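Local coordinates for DUF1254 domain-containing protein (Vibrio parahaemolyticus, PDB 3U07) that is of unknown function, a probably exported Vibrio protein that pairs a DUF1254 region with a DUF1214 region, at residues K332-M337 against T384-A389; H368-R373 against N399-P404. The protein carries 2 engineered substitutions. All blocks are in the same frame, centred on the assembly; numbering follows the deposited sequence.

Interaction 1. Residues K332-M337 against T384-A389; sequences KHDYVM and TIYMSA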
loop_
_atom_site.group_PDB
_atom_site.type_symbol
_atom_site.label_atom_id
_atom_site.label_comp_id
_atom_site.label_asym_id
_atom_site.label_seq_id
_atom_site.Cartn_x
_atom_site.Cartn_y
_atom_site.Cartn_z
ATOM N N LYS A 332 -18.795 -27.849 -0.188
ATOM C CA LYS A 332 -18.359 -29.191 -0.551
ATOM C C LYS A 332 -17.468 -29.917 0.443
ATOM O O LYS A 332 -17.430 -31.144 0.449
ATOM C CB LYS A 332 -17.638 -29.145 -1.896
ATOM C CG LYS A 332 -18.468 -28.543 -3.006
ATOM C CD LYS A 332 -17.771 -28.636 -4.339
ATOM C CE LYS A 332 -18.663 -28.074 -5.431
ATOM N NZ LYS A 332 -18.031 -28.176 -6.772
ATOM N N HIS A 333 -16.750 -29.177 1.279
ATOM C CA HIS A 333 -15.852 -29.818 2.226
ATOM C C HIS A 333 -15.631 -29.007 3.491
ATOM O O HIS A 333 -16.078 -27.865 3.619
ATOM C CB HIS A 333 -14.464 -30.013 1.600
ATOM C CG HIS A 333 -14.454 -30.773 0.310
ATOM N ND1 HIS A 333 -14.498 -32.151 0.256
ATOM C CD2 HIS A 333 -14.377 -30.349 -0.975
ATOM C CE1 HIS A 333 -14.447 -32.541 -1.005
ATOM N NE2 HIS A 333 -14.374 -31.468 -1.772
ATOM N N ASP A 334 -14.926 -29.646 4.415
ATOM C CA ASP A 334 -14.498 -29.051 5.664
ATOM C C ASP A 334 -12.989 -29.045 5.412
ATOM O O ASP A 334 -12.476 -29.933 4.729
ATOM C CB ASP A 334 -14.830 -29.957 6.846
ATOM C CG ASP A 334 -16.130 -29.577 7.526
ATOM O OD1 ASP A 334 -16.952 -28.873 6.904
ATOM O OD2 ASP A 334 -16.328 -29.994 8.685
ATOM N N TYR A 335 -12.272 -28.053 5.921
ATOM C CA TYR A 335 -10.836 -28.023 5.685
ATOM C C TYR A 335 -10.047 -27.855 6.967
ATOM O O TYR A 335 -10.584 -27.441 7.996
ATOM C CB TYR A 335 -10.473 -26.885 4.730
ATOM C CG TYR A 335 -11.193 -26.929 3.403
ATOM C CD1 TYR A 335 -12.483 -26.410 3.268
ATOM C CD2 TYR A 335 -10.585 -27.490 2.281
ATOM C CE1 TYR A 335 -13.149 -26.449 2.037
ATOM C CE2 TYR A 335 -11.239 -27.534 1.056
ATOM C CZ TYR A 335 -12.517 -27.012 0.940
ATOM O OH TYR A 335 -13.160 -27.062 -0.276
ATOM N N VAL A 336 -8.766 -28.199 6.902
ATOM C CA VAL A 336 -7.890 -28.047 8.046
ATOM C C VAL A 336 -6.527 -27.535 7.580
ATOM O O VAL A 336 -6.016 -27.924 6.530
ATOM C CB VAL A 336 -7.736 -29.370 8.845
ATOM C CG1 VAL A 336 -7.010 -30.410 8.021
ATOM C CG2 VAL A 336 -7.000 -29.095 10.153
HETATM N N MSE A 337 -5.963 -26.640 8.383
HETATM C CA MSE A 337 -4.678 -26.014 8.115
HETATM C C MSE A 337 -3.827 -26.196 9.368
HETATM O O MSE A 337 -4.219 -25.758 10.443
HETATM C CB MSE A 337 -4.914 -24.529 7.886
HETATM C CG MSE A 337 -4.135 -23.884 6.779
HETATM SE SE MSE A 337 -4.694 -22.029 6.633
HETATM C CE MSE A 337 -6.463 -22.137 7.350
ATOM N N THR A 384 -3.355 -24.921 14.430
ATOM C CA THR A 384 -4.244 -25.746 13.632
ATOM C C THR A 384 -5.561 -25.025 13.455
ATOM O O THR A 384 -6.273 -24.785 14.423
ATOM C CB THR A 384 -4.522 -27.104 14.310
ATOM O OG1 THR A 384 -3.322 -27.885 14.333
ATOM C CG2 THR A 384 -5.596 -27.864 13.549
ATOM N N ILE A 385 -5.877 -24.668 12.217
ATOM C CA ILE A 385 -7.129 -23.987 11.929
ATOM C C ILE A 385 -8.096 -24.975 11.276
ATOM O O ILE A 385 -7.764 -25.612 10.275
ATOM C CB ILE A 385 -6.919 -22.791 10.969
ATOM C CG1 ILE A 385 -6.043 -21.727 11.643
ATOM C CG2 ILE A 385 -8.277 -22.218 10.549
ATOM C CD1 ILE A 385 -5.747 -20.526 10.766
ATOM N N TYR A 386 -9.285 -25.111 11.853
ATOM C CA TYR A 386 -10.294 -26.008 11.297
ATOM C C TYR A 386 -11.364 -25.120 10.680
ATOM O O TYR A 386 -11.848 -24.190 11.324
ATOM C CB TYR A 386 -10.887 -26.909 12.388
ATOM C CG TYR A 386 -11.810 -27.977 11.845
ATOM C CD1 TYR A 386 -13.119 -27.670 11.469
ATOM C CD2 TYR A 386 -11.368 -29.289 11.670
ATOM C CE1 TYR A 386 -13.968 -28.642 10.931
ATOM C CE2 TYR A 386 -12.209 -30.270 11.130
ATOM C CZ TYR A 386 -13.506 -29.940 10.763
ATOM O OH TYR A 386 -14.339 -30.901 10.227
HETATM N N MSE A 387 -11.721 -25.400 9.428
HETATM C CA MSE A 387 -12.706 -24.603 8.701
HETATM C C MSE A 387 -13.934 -25.368 8.230
HETATM O O MSE A 387 -13.823 -26.459 7.678
HETATM C CB MSE A 387 -12.048 -23.953 7.477
HETATM C CG MSE A 387 -10.923 -22.974 7.797
HETATM SE SE MSE A 387 -9.807 -22.610 6.263
HETATM C CE MSE A 387 -8.662 -24.146 6.449
ATOM N N SER A 388 -15.101 -24.765 8.432
ATOM C CA SER A 388 -16.363 -25.361 8.017
ATOM C C SER A 388 -17.471 -24.315 7.966
ATOM O O SER A 388 -17.336 -23.223 8.522
ATOM C CB SER A 388 -16.777 -26.473 8.984
ATOM O OG SER A 388 -18.067 -26.962 8.659
ATOM N N ALA A 389 -18.557 -24.652 7.277
ATOM C CA ALA A 389 -19.709 -23.765 7.172
ATOM C C ALA A 389 -20.601 -24.092 8.371
ATOM O O ALA A 389 -21.515 -23.341 8.717
ATOM C CB ALA A 389 -20.455 -24.014 5.867
HETATM O O HOH W 1 -18.126 -26.632 5.302
#
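Tyr335 and Met387 form a hydrogen-bonded pair of an antiparallel ladder between strands 334-337 and 384-388, whose axes approach to 4.6 Å with their directions 167° from each other. Val336 and Tyr386 follow as a non-hydrogen-bonded pair, then Met337 and Ile385 as a second hydrogen-bonded one. Beside the Tyr335-Met387 pair the carboxylate of Asp334 takes two hydroxyls of the partner strand, one on each oxygen; an aspartate, short and with two acceptor atoms, suits a place that faces two such donors. Tyr386 OH donates to Asp334 OD2 over 2.7 Å, arriving on the anti lone pair with ring and carboxylate planes almost perpendicular. Ser388 OG donates to Asp334 OD1 at 2.8 Å, but from above the carboxylate plane. The tyrosine gets there because its CG lies anti to the backbone N (chi1 -173°), which lays the ring back over the neighbouring strand, with Tyr335 O under one face. The opposite face is apolar: Met337 and Met387, both selenomethionines, lie there with Ile385 and the CB of Tyr335. Leu401 of the adjoining strand adds to this apolar layer. The two hydroxyl bonds hold the carboxylate from two directions, fixing its rotation, and would be expected to stabilise its negative charge.

Interaction 2. Residues H368-R373 against N399-P404; sequences HSRGDR and NFLPVP
Leu401 and Arg370 meet through their hydrocarbon parts, the leucine reaching from strand 400-402 toward strand 369-371, whose direction differs by 155° and whose axis is 7.1 Å away. At that spacing no backbone hydrogen bond joins the two, and side chains fill the gap. The Leu401 chain runs out from its strand with CG turned fully away from the backbone N, which sets CD1 against the peptide between His368 and Ser369, 3.6 Å from Ser369 N. Both methyls lie at similar range from Arg370 CG, but CB is the leucine atom closest to it, at 3.8 Å. A compact, branched apolar end suits a seat made partly of peptide and partly of methylenes. Arg370 slides past it in the opposite direction, and its CD merely packs against Phe400 O, which is hydrogen-bonded to Arg367 NH1. A bend at chi2 (-72°) starts to fold the chain back over its own strand. A second at chi3 (85°) completes the turn, and NE donates to Ser369 O at 2.8 Å in a nearly straight bond. That carbonyl oxygen lies in the guanidinium plane. NH1 is bonded to Pro398 O, so the group is gripped at two points. An arginine thus serves twice, with methylenes for the leucine and N-H groups for backbone carbonyls. Leu401 also touches Val350 of the antiparallel sheet and Ile385 and Met387 of its own sheet. This is packing between the edge strands of two four-stranded sheets, 369-371 ending an antiparallel one and 400-402 a mixed one, within the DUF1214 region.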
loop_
_atom_site.group_PDB
_atom_site.type_symbol
_atom_site.label_atom_id
_atom_site.label_comp_id
_atom_site.label_asym_id
_atom_site.label_seq_id
_atom_site.Cartn_x
_atom_site.Cartn_y
_atom_site.Cartn_z
ATOM N N HIS A 368 -14.130 -13.768 10.795
ATOM C CA HIS A 368 -13.631 -13.869 9.434
ATOM C C HIS A 368 -12.138 -14.132 9.347
ATOM O O HIS A 368 -11.597 -14.315 8.256
ATOM C CB HIS A 368 -13.978 -12.580 8.695
ATOM C CG HIS A 368 -15.402 -12.157 8.887
ATOM N ND1 HIS A 368 -16.441 -12.677 8.144
ATOM C CD2 HIS A 368 -15.969 -11.335 9.802
ATOM C CE1 HIS A 368 -17.586 -12.197 8.596
ATOM N NE2 HIS A 368 -17.327 -11.382 9.603
ATOM N N SER A 369 -11.473 -14.154 10.495
ATOM C CA SER A 369 -10.038 -14.389 10.513
ATOM C C SER A 369 -9.583 -15.038 11.814
ATOM O O SER A 369 -10.308 -15.040 12.808
ATOM C CB SER A 369 -9.295 -13.065 10.321
ATOM O OG SER A 369 -9.604 -12.163 11.371
ATOM N N ARG A 370 -8.383 -15.606 11.780
ATOM C CA ARG A 370 -7.766 -16.243 12.940
ATOM C C ARG A 370 -6.288 -15.877 12.852
ATOM O O ARG A 370 -5.760 -15.680 11.752
ATOM C CB ARG A 370 -7.918 -17.763 12.885
ATOM C CG ARG A 370 -9.316 -18.288 13.186
ATOM C CD ARG A 370 -9.667 -18.154 14.665
ATOM N NE ARG A 370 -10.193 -16.835 15.002
ATOM C CZ ARG A 370 -10.579 -16.476 16.223
ATOM N NH1 ARG A 370 -10.499 -17.338 17.229
ATOM N NH2 ARG A 370 -11.051 -15.256 16.439
ATOM N N GLY A 371 -5.620 -15.783 13.994
ATOM C CA GLY A 371 -4.214 -15.426 13.979
ATOM C C GLY A 371 -3.549 -15.734 15.301
ATOM O O GLY A 371 -4.169 -16.343 16.171
ATOM N N ASP A 372 -2.298 -15.314 15.466
ATOM C CA ASP A 372 -1.585 -15.582 16.705
ATOM C C ASP A 372 -2.168 -14.830 17.899
ATOM O O ASP A 372 -1.955 -15.223 19.043
ATOM C CB ASP A 372 -0.087 -15.279 16.548
ATOM C CG ASP A 372 0.191 -13.845 16.129
ATOM O OD1 ASP A 372 -0.331 -13.412 15.082
ATOM O OD2 ASP A 372 0.942 -13.153 16.847
ATOM N N ARG A 373 -2.916 -13.763 17.636
ATOM C CA ARG A 373 -3.536 -12.983 18.705
ATOM C C ARG A 373 -4.836 -13.622 19.192
ATOM O O ARG A 373 -5.369 -13.230 20.228
ATOM C CB ARG A 373 -3.834 -11.555 18.226
ATOM C CG ARG A 373 -2.601 -10.709 17.956
ATOM C CD ARG A 373 -1.894 -10.314 19.248
ATOM N NE ARG A 373 -2.601 -9.261 19.977
ATOM C CZ ARG A 373 -2.105 -8.049 20.210
ATOM N NH1 ARG A 373 -0.893 -7.731 19.770
ATOM N NH2 ARG A 373 -2.817 -7.153 20.880
ATOM N N ASN A 399 -9.748 -21.946 17.589
ATOM C CA ASN A 399 -9.091 -22.409 16.370
ATOM C C ASN A 399 -10.062 -22.652 15.219
ATOM O O ASN A 399 -9.657 -23.067 14.131
ATOM C CB ASN A 399 -8.287 -23.684 16.640
ATOM C CG ASN A 399 -7.152 -23.460 17.619
ATOM O OD1 ASN A 399 -6.646 -22.347 17.752
ATOM N ND2 ASN A 399 -6.735 -24.522 18.300
ATOM N N PHE A 400 -11.341 -22.388 15.451
ATOM C CA PHE A 400 -12.334 -22.586 14.406
ATOM C C PHE A 400 -12.526 -21.339 13.558
ATOM O O PHE A 400 -12.767 -20.247 14.080
ATOM C CB PHE A 400 -13.691 -22.978 14.994
ATOM C CG PHE A 400 -14.741 -23.216 13.952
ATOM C CD1 PHE A 400 -14.779 -24.415 13.251
ATOM C CD2 PHE A 400 -15.643 -22.211 13.615
ATOM C CE1 PHE A 400 -15.700 -24.613 12.230
ATOM C CE2 PHE A 400 -16.567 -22.396 12.595
ATOM C CZ PHE A 400 -16.595 -23.599 11.899
ATOM N N LEU A 401 -12.430 -21.506 12.244
ATOM C CA LEU A 401 -12.612 -20.386 11.336
ATOM C C LEU A 401 -13.750 -20.699 10.379
ATOM O O LEU A 401 -13.653 -21.618 9.564
ATOM C CB LEU A 401 -11.316 -20.104 10.557
ATOM C CG LEU A 401 -11.331 -18.978 9.518
ATOM C CD1 LEU A 401 -11.980 -17.717 10.089
ATOM C CD2 LEU A 401 -9.899 -18.691 9.079
ATOM N N PRO A 402 -14.861 -19.949 10.486
ATOM C CA PRO A 402 -16.033 -20.133 9.629
ATOM C C PRO A 402 -15.649 -19.950 8.169
ATOM O O PRO A 402 -14.770 -19.155 7.845
ATOM C CB PRO A 402 -16.988 -19.039 10.108
ATOM C CG PRO A 402 -16.640 -18.897 11.549
ATOM C CD PRO A 402 -15.128 -18.916 11.504
ATOM N N VAL A 403 -16.311 -20.692 7.296
ATOM C CA VAL A 403 -16.064 -20.606 5.872
ATOM C C VAL A 403 -17.453 -20.667 5.234
ATOM O O VAL A 403 -18.319 -21.401 5.701
ATOM C CB VAL A 403 -15.128 -21.762 5.437
ATOM C CG1 VAL A 403 -15.665 -22.477 4.221
ATOM C CG2 VAL A 403 -13.732 -21.196 5.177
ATOM N N PRO A 404 -17.690 -19.877 4.173
ATOM C CA PRO A 404 -18.993 -19.848 3.499
ATOM C C PRO A 404 -19.357 -21.053 2.641
ATOM O O PRO A 404 -18.492 -21.820 2.224
ATOM C CB PRO A 404 -18.910 -18.574 2.675
ATOM C CG PRO A 404 -17.492 -18.592 2.223
ATOM C CD PRO A 404 -16.735 -18.987 3.488
#

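How the interactions relate
Strand 382-388 follows strand 369-371 in the chain and precedes 400-402, so the segments of the two interactions alternate. They meet where 384-388 pairs in parallel with 400-402: Tyr386 O lies 2.9 Å from Leu401 N, a probable hydrogen bond. Interaction 1 is therefore a union inside the mixed sheet, while interaction 2 carries the edge of that sheet across to another. Both are partly buried: interaction 1 has a buried apolar face and a more polar, partly exposed one, whereas interaction 2 sets buried Leu401 against partly exposed Arg370. Their chemistry follows their place: a continuous backbone ladder flanked by a carboxylate-hydroxyl cluster in interaction 1, against side-chain packing with no hydrogen bond between the segments in interaction 2.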